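Local structure of CDP-4-keto-6-deoxy-D-glucose-3-dehydrase (3BB8) at residues 27-40 with 411-425. The protein probably dehydrates CDP-4-keto-6-deoxy-D-glucose at C3 using pyridoxal 5'-phosphate, a step toward the 3,6-dideoxy sugars of lipopolysaccharide. The protein carries 1 engineered substitution. Residues are numbered along the deposited sequence; the frame is centred on the assembly and turned at random.
Sequences FEAGKSVVPPSGKV and IGIYPGLTHDHLDYV
P36 and G412 bring the two backbones together, their CA atoms 3.5 Å apart. No hydrogen bond links the segments. G412 CA makes a CA-H...O contact with P36 O at 3.3 Å. Residues 27-40 have no regular secondary structure. Segment 411-425 makes a type I beta turn from Y414 to L417, then enters its helix. In this aspartate aminotransferase fold, the contact joins the loop between helices 17-21 and 43-55 to the link from strand 408-411 and the start of the last helix, 419-432. The V34 backbone hydrogen-bonds to K370 and G372 instead. Its CG1 wedges between V425 CG2 (3.6 Å) and L417 CD2 (3.8 Å). F27, H421 and Y424 form an aromatic cluster. F27 is poorly ordered, so its ring geometry is approximate. It has CG anti to its N (chi1 -179°), which swings the ring onto the helix. H421 CA lies over one ring face, a CH-pi contact 4.1 Å from the centroid. The F27 edge meets the face of Y424, offset, with the planes at 62°. Y424 OH hydrogen-bonds to the carbonyl O of A369, outside both segments. The Y414 ring lies flat under the S37-G38 peptide, with S37 C 3.5 Å above its centre.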
ATOM      1  N   PHE A  27     -34.053 -13.518   6.642  1.00 90.69           N
ATOM      2  CA  PHE A  27     -33.859 -14.279   5.414  1.00 89.44           C
ATOM      3  C   PHE A  27     -35.163 -14.410   4.634  1.00 88.58           C
ATOM      4  O   PHE A  27     -36.233 -14.580   5.219  1.00 88.65           O
ATOM      5  CB  PHE A  27     -33.291 -15.665   5.726  1.00 88.80           C
ATOM      6  CG  PHE A  27     -33.031 -16.502   4.507  1.00 88.24           C
ATOM      7  CD1 PHE A  27     -32.140 -16.077   3.536  1.00 87.58           C
ATOM      8  CD2 PHE A  27     -33.677 -17.714   4.332  1.00 87.93           C
ATOM      9  CE1 PHE A  27     -31.899 -16.846   2.413  1.00 87.01           C
ATOM     10  CE2 PHE A  27     -33.439 -18.487   3.211  1.00 87.18           C
ATOM     11  CZ  PHE A  27     -32.549 -18.052   2.250  1.00 86.71           C
ATOM     12  N   GLU A  28     -35.066 -14.329   3.311  1.00 87.12           N
ATOM     13  CA  GLU A  28     -36.221 -14.536   2.445  1.00 85.29           C
ATOM     14  C   GLU A  28     -35.822 -15.247   1.156  1.00 83.90           C
ATOM     15  O   GLU A  28     -35.112 -14.686   0.320  1.00 83.84           O
ATOM     16  CB  GLU A  28     -36.895 -13.200   2.122  1.00 85.64           C
ATOM     17  CG  GLU A  28     -38.343 -13.327   1.681  1.00 87.21           C
ATOM     18  CD  GLU A  28     -38.990 -11.982   1.413  1.00 88.54           C
ATOM     19  OE1 GLU A  28     -40.017 -11.947   0.703  1.00 89.07           O
ATOM     20  OE2 GLU A  28     -38.471 -10.961   1.910  1.00 88.85           O
ATOM     21  N   ALA A  29     -36.283 -16.483   1.002  1.00 82.02           N
ATOM     22  CA  ALA A  29     -35.842 -17.336  -0.101  1.00 79.97           C
ATOM     23  C   ALA A  29     -36.250 -16.666  -1.410  1.00 78.48           C
ATOM     24  O   ALA A  29     -37.349 -16.127  -1.527  1.00 78.74           O
ATOM     25  CB  ALA A  29     -36.518 -18.693   0.014  1.00 79.74           C
ATOM     26  N   GLY A  30     -35.357 -16.706  -2.393  1.00 76.91           N
ATOM     27  CA  GLY A  30     -35.658 -16.116  -3.685  1.00 75.50           C
ATOM     28  C   GLY A  30     -35.333 -14.641  -3.818  1.00 74.54           C
ATOM     29  O   GLY A  30     -35.033 -14.168  -4.916  1.00 74.10           O
ATOM     30  N   LYS A  31     -35.397 -13.906  -2.713  1.00 73.61           N
ATOM     31  CA  LYS A  31     -35.095 -12.480  -2.754  1.00 72.72           C
ATOM     32  C   LYS A  31     -33.765 -12.183  -2.068  1.00 70.74           C
ATOM     33  O   LYS A  31     -32.957 -11.404  -2.578  1.00 70.90           O
ATOM     34  CB  LYS A  31     -36.218 -11.673  -2.094  1.00 73.87           C
ATOM     35  CG  LYS A  31     -36.122 -10.178  -2.360  1.00 75.15           C
ATOM     36  CD  LYS A  31     -37.369  -9.444  -1.895  1.00 76.60           C
ATOM     37  CE  LYS A  31     -37.335  -7.986  -2.330  1.00 77.06           C
ATOM     38  NZ  LYS A  31     -38.558  -7.245  -1.907  1.00 78.22           N
ATOM     39  N   SER A  32     -33.544 -12.806  -0.913  1.00 68.02           N
ATOM     40  CA  SER A  32     -32.305 -12.626  -0.159  1.00 64.68           C
ATOM     41  C   SER A  32     -31.167 -13.321  -0.894  1.00 62.56           C
ATOM     42  O   SER A  32     -31.381 -14.328  -1.567  1.00 61.93           O
ATOM     43  CB  SER A  32     -32.430 -13.239   1.241  1.00 64.39           C
ATOM     44  OG  SER A  32     -33.436 -12.598   2.003  1.00 65.67           O
ATOM     45  N   VAL A  33     -29.957 -12.789  -0.765  1.00 59.40           N
ATOM     46  CA  VAL A  33     -28.805 -13.402  -1.416  1.00 55.23           C
ATOM     47  C   VAL A  33     -27.976 -14.191  -0.413  1.00 51.68           C
ATOM     48  O   VAL A  33     -28.086 -13.991   0.796  1.00 51.50           O
ATOM     49  CB  VAL A  33     -27.891 -12.349  -2.061  1.00 55.20           C
ATOM     50  CG1 VAL A  33     -28.609 -11.673  -3.209  1.00 55.35           C
ATOM     51  CG2 VAL A  33     -27.461 -11.330  -1.019  1.00 55.51           C
ATOM     52  N   VAL A  34     -27.164 -15.107  -0.921  1.00 48.37           N
ATOM     53  CA  VAL A  34     -26.278 -15.899  -0.076  1.00 45.30           C
ATOM     54  C   VAL A  34     -24.885 -15.732  -0.679  1.00 44.34           C
ATOM     55  O   VAL A  34     -24.411 -16.586  -1.433  1.00 44.02           O
ATOM     56  CB  VAL A  34     -26.656 -17.386  -0.077  1.00 44.75           C
ATOM     57  CG1 VAL A  34     -25.768 -18.145   0.891  1.00 42.36           C
ATOM     58  CG2 VAL A  34     -28.124 -17.549   0.302  1.00 46.20           C
ATOM     59  N   PRO A  35     -24.219 -14.604  -0.372  1.00 42.63           N
ATOM     60  CA  PRO A  35     -22.877 -14.334  -0.894  1.00 40.11           C
ATOM     61  C   PRO A  35     -21.833 -15.309  -0.369  1.00 38.04           C
ATOM     62  O   PRO A  35     -22.004 -15.909   0.689  1.00 37.75           O
ATOM     63  CB  PRO A  35     -22.622 -12.893  -0.457  1.00 40.66           C
ATOM     64  CG  PRO A  35     -23.383 -12.787   0.810  1.00 42.36           C
ATOM     65  CD  PRO A  35     -24.678 -13.499   0.490  1.00 41.63           C
ATOM     66  N   PRO A  36     -20.738 -15.490  -1.118  1.00 37.38           N
ATOM     67  CA  PRO A  36     -19.677 -16.409  -0.698  1.00 37.35           C
ATOM     68  C   PRO A  36     -18.840 -15.828   0.441  1.00 36.78           C
ATOM     69  O   PRO A  36     -18.116 -16.549   1.128  1.00 35.39           O
ATOM     70  CB  PRO A  36     -18.872 -16.615  -1.981  1.00 37.07           C
ATOM     71  CG  PRO A  36     -18.990 -15.286  -2.648  1.00 38.26           C
ATOM     72  CD  PRO A  36     -20.439 -14.899  -2.436  1.00 37.31           C
ATOM     73  N   SER A  37     -18.947 -14.522   0.645  1.00 35.16           N
ATOM     74  CA  SER A  37     -18.201 -13.880   1.716  1.00 36.26           C
ATOM     75  C   SER A  37     -18.776 -12.505   1.989  1.00 36.98           C
ATOM     76  O   SER A  37     -19.673 -12.044   1.282  1.00 37.57           O
ATOM     77  CB  SER A  37     -16.723 -13.755   1.335  1.00 35.52           C
ATOM     78  OG  SER A  37     -16.560 -12.916   0.207  1.00 34.09           O
ATOM     79  N   GLY A  38     -18.256 -11.851   3.019  1.00 36.65           N
ATOM     80  CA  GLY A  38     -18.729 -10.524   3.353  1.00 38.78           C
ATOM     81  C   GLY A  38     -18.308 -10.106   4.747  1.00 39.76           C
ATOM     82  O   GLY A  38     -17.970 -10.941   5.587  1.00 39.00           O
ATOM     83  N   LYS A  39     -18.338  -8.806   5.001  1.00 40.69           N
ATOM     84  CA  LYS A  39     -17.941  -8.306   6.301  1.00 43.67           C
ATOM     85  C   LYS A  39     -19.104  -8.309   7.273  1.00 44.06           C
ATOM     86  O   LYS A  39     -20.260  -8.181   6.875  1.00 44.30           O
ATOM     87  CB  LYS A  39     -17.388  -6.882   6.176  1.00 43.00           C
ATOM     88  CG  LYS A  39     -18.403  -5.849   5.715  1.00 44.05           C
ATOM     89  CD  LYS A  39     -17.701  -4.573   5.276  1.00 46.44           C
ATOM     90  CE  LYS A  39     -18.692  -3.493   4.894  1.00 48.00           C
ATOM     91  NZ  LYS A  39     -19.594  -3.905   3.785  1.00 51.81           N
ATOM     92  N   VAL A  40     -18.778  -8.470   8.549  1.00 44.36           N
ATOM     93  CA  VAL A  40     -19.769  -8.451   9.615  1.00 46.17           C
ATOM     94  C   VAL A  40     -19.280  -7.423  10.639  1.00 45.89           C
ATOM     95  O   VAL A  40     -18.494  -7.739  11.540  1.00 43.24           O
ATOM     96  CB  VAL A  40     -19.915  -9.841  10.288  1.00 47.24           C
ATOM     97  CG1 VAL A  40     -20.881  -9.756  11.462  1.00 46.26           C
ATOM     98  CG2 VAL A  40     -20.424 -10.855   9.268  1.00 48.86           C
ATOM     99  N   ILE A 411     -18.422 -21.747  -2.154  1.00 33.17           N
ATOM    100  CA  ILE A 411     -19.528 -20.909  -1.709  1.00 33.89           C
ATOM    101  C   ILE A 411     -19.382 -20.542  -0.236  1.00 33.48           C
ATOM    102  O   ILE A 411     -18.351 -20.808   0.382  1.00 30.88           O
ATOM    103  CB  ILE A 411     -20.886 -21.605  -1.922  1.00 35.05           C
ATOM    104  CG1 ILE A 411     -20.950 -22.906  -1.119  1.00 34.87           C
ATOM    105  CG2 ILE A 411     -21.119 -21.874  -3.401  1.00 34.73           C
ATOM    106  CD1 ILE A 411     -21.984 -23.886  -1.627  1.00 35.57           C
ATOM    107  N   GLY A 412     -20.422 -19.930   0.322  1.00 32.76           N
ATOM    108  CA  GLY A 412     -20.271 -19.085   1.493  1.00 38.50           C
ATOM    109  C   GLY A 412     -20.614 -19.809   2.779  1.00 39.04           C
ATOM    110  O   GLY A 412     -21.689 -20.399   2.903  1.00 40.52           O
ATOM    111  N   ILE A 413     -19.698 -19.764   3.741  1.00 41.02           N
ATOM    112  CA  ILE A 413     -19.972 -20.264   5.087  1.00 42.50           C
ATOM    113  C   ILE A 413     -19.537 -19.259   6.153  1.00 43.36           C
ATOM    114  O   ILE A 413     -19.338 -19.618   7.318  1.00 44.93           O
ATOM    115  CB  ILE A 413     -19.189 -21.597   5.285  1.00 42.37           C
ATOM    116  CG1 ILE A 413     -17.781 -21.492   4.703  1.00 41.91           C
ATOM    117  CG2 ILE A 413     -19.976 -22.755   4.685  1.00 43.47           C
ATOM    118  CD1 ILE A 413     -16.843 -20.600   5.496  1.00 42.71           C
ATOM    119  N   TYR A 414     -19.401 -17.997   5.742  1.00 42.66           N
ATOM    120  CA  TYR A 414     -18.975 -16.932   6.646  1.00 44.45           C
ATOM    121  C   TYR A 414     -20.083 -16.541   7.637  1.00 46.28           C
ATOM    122  O   TYR A 414     -21.271 -16.748   7.375  1.00 47.38           O
ATOM    123  CB  TYR A 414     -18.490 -15.703   5.849  1.00 40.18           C
ATOM    124  CG  TYR A 414     -19.578 -14.852   5.238  1.00 37.75           C
ATOM    125  CD1 TYR A 414     -19.849 -13.577   5.729  1.00 38.29           C
ATOM    126  CD2 TYR A 414     -20.344 -15.321   4.175  1.00 37.45           C
ATOM    127  CE1 TYR A 414     -20.861 -12.789   5.177  1.00 38.67           C
ATOM    128  CE2 TYR A 414     -21.353 -14.547   3.616  1.00 35.58           C
ATOM    129  CZ  TYR A 414     -21.608 -13.286   4.119  1.00 38.90           C
ATOM    130  OH  TYR A 414     -22.602 -12.518   3.552  1.00 41.86           O
ATOM    131  N   PRO A 415     -19.694 -15.965   8.792  1.00 47.30           N
ATOM    132  CA  PRO A 415     -20.568 -15.521   9.887  1.00 47.35           C
ATOM    133  C   PRO A 415     -21.863 -14.804   9.528  1.00 47.21           C
ATOM    134  O   PRO A 415     -22.792 -14.778  10.334  1.00 47.53           O
ATOM    135  CB  PRO A 415     -19.645 -14.643  10.725  1.00 47.78           C
ATOM    136  CG  PRO A 415     -18.319 -15.325  10.556  1.00 48.65           C
ATOM    137  CD  PRO A 415     -18.294 -15.589   9.070  1.00 46.95           C
ATOM    138  N   GLY A 416     -21.928 -14.215   8.339  1.00 46.73           N
ATOM    139  CA  GLY A 416     -23.136 -13.508   7.945  1.00 46.94           C
ATOM    140  C   GLY A 416     -24.239 -14.418   7.425  1.00 48.00           C
ATOM    141  O   GLY A 416     -25.296 -13.947   7.000  1.00 47.49           O
ATOM    142  N   LEU A 417     -24.003 -15.726   7.472  1.00 48.10           N
ATOM    143  CA  LEU A 417     -24.972 -16.699   6.980  1.00 50.12           C
ATOM    144  C   LEU A 417     -25.616 -17.544   8.079  1.00 51.19           C
ATOM    145  O   LEU A 417     -24.918 -18.185   8.873  1.00 52.13           O
ATOM    146  CB  LEU A 417     -24.292 -17.620   5.957  1.00 47.99           C
ATOM    147  CG  LEU A 417     -24.383 -17.295   4.459  1.00 47.68           C
ATOM    148  CD1 LEU A 417     -24.409 -15.805   4.208  1.00 45.49           C
ATOM    149  CD2 LEU A 417     -23.209 -17.953   3.750  1.00 45.94           C
ATOM    150  N   THR A 418     -26.949 -17.546   8.114  1.00 52.35           N
ATOM    151  CA  THR A 418     -27.701 -18.326   9.101  1.00 53.65           C
ATOM    152  C   THR A 418     -28.038 -19.696   8.523  1.00 54.51           C
ATOM    153  O   THR A 418     -27.780 -19.965   7.349  1.00 56.01           O
ATOM    154  CB  THR A 418     -29.037 -17.648   9.483  1.00 53.75           C
ATOM    155  OG1 THR A 418     -29.881 -17.570   8.329  1.00 52.37           O
ATOM    156  CG2 THR A 418     -28.797 -16.248  10.027  1.00 52.42           C
ATOM    157  N   HIS A 419     -28.617 -20.559   9.350  1.00 55.10           N
ATOM    158  CA  HIS A 419     -29.002 -21.892   8.903  1.00 54.87           C
ATOM    159  C   HIS A 419     -30.076 -21.808   7.824  1.00 53.91           C
ATOM    160  O   HIS A 419     -30.173 -22.684   6.970  1.00 54.27           O
ATOM    161  CB  HIS A 419     -29.507 -22.721  10.083  1.00 54.73           C
ATOM    162  CG  HIS A 419     -28.416 -23.369  10.872  1.00 55.25           C
ATOM    163  ND1 HIS A 419     -27.178 -22.789  11.044  1.00 55.98           N
ATOM    164  CD2 HIS A 419     -28.377 -24.547  11.542  1.00 55.72           C
ATOM    165  CE1 HIS A 419     -26.423 -23.583  11.784  1.00 56.37           C
ATOM    166  NE2 HIS A 419     -27.127 -24.655  12.100  1.00 54.52           N
ATOM    167  N   ASP A 420     -30.885 -20.755   7.858  1.00 52.83           N
ATOM    168  CA  ASP A 420     -31.919 -20.601   6.850  1.00 52.82           C
ATOM    169  C   ASP A 420     -31.280 -20.291   5.507  1.00 52.30           C
ATOM    170  O   ASP A 420     -31.813 -20.655   4.454  1.00 51.84           O
ATOM    171  CB  ASP A 420     -32.901 -19.502   7.243  1.00 55.27           C
ATOM    172  CG  ASP A 420     -33.904 -19.973   8.278  1.00 57.94           C
ATOM    173  OD1 ASP A 420     -33.493 -20.291   9.414  1.00 59.98           O
ATOM    174  OD2 ASP A 420     -35.106 -20.038   7.949  1.00 60.79           O
ATOM    175  N   HIS A 421     -30.134 -19.613   5.556  1.00 50.43           N
ATOM    176  CA  HIS A 421     -29.378 -19.269   4.361  1.00 46.47           C
ATOM    177  C   HIS A 421     -28.851 -20.569   3.767  1.00 44.05           C
ATOM    178  O   HIS A 421     -29.082 -20.876   2.598  1.00 43.19           O
ATOM    179  CB  HIS A 421     -28.184 -18.371   4.720  1.00 47.26           C
ATOM    180  CG  HIS A 421     -28.542 -16.938   4.958  1.00 45.68           C
ATOM    181  ND1 HIS A 421     -28.925 -16.087   3.943  1.00 47.63           N
ATOM    182  CD2 HIS A 421     -28.573 -16.202   6.094  1.00 45.62           C
ATOM    183  CE1 HIS A 421     -29.176 -14.890   4.442  1.00 45.86           C
ATOM    184  NE2 HIS A 421     -28.972 -14.933   5.746  1.00 47.19           N
ATOM    185  N   LEU A 422     -28.147 -21.332   4.596  1.00 41.91           N
ATOM    186  CA  LEU A 422     -27.555 -22.586   4.171  1.00 42.61           C
ATOM    187  C   LEU A 422     -28.569 -23.626   3.716  1.00 45.68           C
ATOM    188  O   LEU A 422     -28.370 -24.282   2.687  1.00 46.42           O
ATOM    189  CB  LEU A 422     -26.688 -23.157   5.292  1.00 41.76           C
ATOM    190  CG  LEU A 422     -25.532 -22.259   5.750  1.00 43.37           C
ATOM    191  CD1 LEU A 422     -24.699 -22.996   6.792  1.00 44.01           C
ATOM    192  CD2 LEU A 422     -24.665 -21.873   4.559  1.00 42.62           C
ATOM    193  N   ASP A 423     -29.646 -23.791   4.480  1.00 45.03           N
ATOM    194  CA  ASP A 423     -30.677 -24.755   4.120  1.00 45.43           C
ATOM    195  C   ASP A 423     -31.199 -24.416   2.729  1.00 44.62           C
ATOM    196  O   ASP A 423     -31.441 -25.310   1.915  1.00 42.62           O
ATOM    197  CB  ASP A 423     -31.821 -24.722   5.143  1.00 44.70           C
ATOM    198  CG  ASP A 423     -31.488 -25.484   6.413  1.00 46.84           C
ATOM    199  OD1 ASP A 423     -32.082 -25.174   7.467  1.00 46.77           O
ATOM    200  OD2 ASP A 423     -30.641 -26.405   6.357  1.00 47.94           O
ATOM    201  N   TYR A 424     -31.358 -23.123   2.459  1.00 43.44           N
ATOM    202  CA  TYR A 424     -31.846 -22.684   1.162  1.00 43.99           C
ATOM    203  C   TYR A 424     -30.868 -23.091   0.066  1.00 45.65           C
ATOM    204  O   TYR A 424     -31.279 -23.548  -1.002  1.00 46.52           O
ATOM    205  CB  TYR A 424     -32.028 -21.168   1.134  1.00 43.46           C
ATOM    206  CG  TYR A 424     -32.320 -20.641  -0.252  1.00 43.61           C
ATOM    207  CD1 TYR A 424     -33.565 -20.842  -0.849  1.00 43.84           C
ATOM    208  CD2 TYR A 424     -31.334 -19.993  -0.993  1.00 43.95           C
ATOM    209  CE1 TYR A 424     -33.819 -20.410  -2.150  1.00 43.73           C
ATOM    210  CE2 TYR A 424     -31.577 -19.558  -2.293  1.00 43.21           C
ATOM    211  CZ  TYR A 424     -32.820 -19.770  -2.863  1.00 43.75           C
ATOM    212  OH  TYR A 424     -33.066 -19.341  -4.142  1.00 45.76           O
ATOM    213  N   VAL A 425     -29.577 -22.911   0.330  1.00 44.37           N
ATOM    214  CA  VAL A 425     -28.552 -23.272  -0.636  1.00 43.90           C
ATOM    215  C   VAL A 425     -28.633 -24.765  -0.924  1.00 44.11           C
ATOM    216  O   VAL A 425     -28.626 -25.183  -2.084  1.00 43.12           O
ATOM    217  CB  VAL A 425     -27.135 -22.921  -0.108  1.00 43.70           C
ATOM    218  CG1 VAL A 425     -26.065 -23.622  -0.932  1.00 38.48           C
ATOM    219  CG2 VAL A 425     -26.933 -21.419  -0.162  1.00 43.20           C
TER